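Local coordinates for protein 30-kDa cleavage and polyadenylation specificity factor 30 (Arabidopsis thaliana, PDB 5ZUU) that recognises m6A-modified RNA through its YTH domain and, within the CPSF complex, takes part in pre-mRNA 3'-end formation and poly(A) site selection, at residues A[75-78]-A[79-83]. Numbering follows the deposited sequence.
Sequences AKMT and SRIGG
The carbonyl oxygen of S79 is covered by the side chain of M77 two residues earlier: S79 O lies 3.4 Å from M77 CE and 3.6 Å from M77 CG. Both approaches come from carbon, so they bury this oxygen without giving it a hydrogen bond, and no polar partner for it appears anywhere in the model. M77 can follow the chain beyond the strand end because CG stands anti to the backbone N (chi1 -175°) and the rest of the chain is fully extended. The terminal methyl then reaches I81, with 3.9 Å between M77 CE and I81 CG1, and the two side chains cross at about a right angle. A long, unbranched thioether suits this span, while the branched I81 offers CG1 to the methyl.

Here strand 70-77 of the YTH domain's mixed sheet ends and the chain enters the loop leading to strand 103-114. M77 still pairs through its backbone with V59, and its side chain also meets F53 of helix 46-55, so the contact lies between sheet and helix, about 15 Å at the nearest atom from the bound RNA.

Just after the strand, T78 and S79 pass close to strand 103-114: the hydroxyl of S79 hydrogen-bonds to the backbone N of S104, a short polar arm fitting a site beside the main chain. R80 forms a salt bridge through NE with D54, and I81 N is held by N50.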
# COMPACT_ATOMS: atom_id res chain seq x y z
N ALA A 75 0.75 -3.06 -0.75
CA ALA A 75 2.08 -3.37 -0.19
C ALA A 75 1.92 -3.96 1.17
O ALA A 75 0.91 -3.75 1.82
CB ALA A 75 2.94 -2.11 -0.13
N LYS A 76 2.86 -4.79 1.56
CA LYS A 76 2.97 -5.25 2.90
C LYS A 76 3.89 -4.27 3.67
O LYS A 76 4.96 -3.93 3.18
CB LYS A 76 3.62 -6.63 2.93
CG LYS A 76 3.80 -7.18 4.31
CD LYS A 76 4.45 -8.52 4.22
CE LYS A 76 5.27 -8.83 5.42
NZ LYS A 76 4.44 -9.43 6.46
N MET A 77 3.47 -3.85 4.86
CA MET A 77 4.33 -3.11 5.78
C MET A 77 5.40 -4.07 6.27
O MET A 77 5.08 -5.05 6.88
CB MET A 77 3.49 -2.60 6.92
CG MET A 77 4.19 -1.71 7.90
SD MET A 77 3.05 -1.16 9.17
CE MET A 77 4.20 -0.22 10.21
N THR A 78 6.67 -3.86 5.98
CA THR A 78 7.69 -4.84 6.40
C THR A 78 8.63 -4.39 7.47
O THR A 78 9.47 -5.18 7.85
CB THR A 78 8.53 -5.29 5.22
OG1 THR A 78 9.01 -4.15 4.56
CG2 THR A 78 7.65 -6.00 4.21
N SER A 79 8.54 -3.16 7.97
CA SER A 79 9.20 -2.86 9.23
C SER A 79 8.27 -2.05 10.13
O SER A 79 7.35 -1.39 9.66
CB SER A 79 10.54 -2.14 9.04
OG SER A 79 10.31 -0.82 8.59
N ARG A 80 8.55 -2.11 11.42
CA ARG A 80 7.89 -1.33 12.44
C ARG A 80 8.39 0.13 12.29
O ARG A 80 9.50 0.33 11.95
CB ARG A 80 8.19 -1.91 13.81
CG ARG A 80 7.33 -1.26 14.90
CD ARG A 80 7.49 -2.04 16.17
NE ARG A 80 6.41 -1.78 17.13
CZ ARG A 80 6.35 -0.75 18.00
NH1 ARG A 80 5.33 -0.71 18.87
NH2 ARG A 80 7.26 0.24 18.03
N ILE A 81 7.54 1.13 12.42
CA ILE A 81 7.99 2.52 12.34
C ILE A 81 8.82 2.87 13.60
O ILE A 81 8.38 2.67 14.74
CB ILE A 81 6.82 3.51 12.22
CG1 ILE A 81 5.90 3.19 11.00
CG2 ILE A 81 7.37 4.91 12.11
CD1 ILE A 81 4.56 3.95 10.96
N GLY A 82 9.97 3.48 13.38
CA GLY A 82 10.95 3.74 14.41
C GLY A 82 12.15 3.00 13.88
O GLY A 82 12.01 1.99 13.21
N GLY A 83 13.32 3.49 14.06
CA GLY A 83 14.45 2.71 13.51
C GLY A 83 14.81 3.32 12.15
O GLY A 83 13.94 3.72 11.37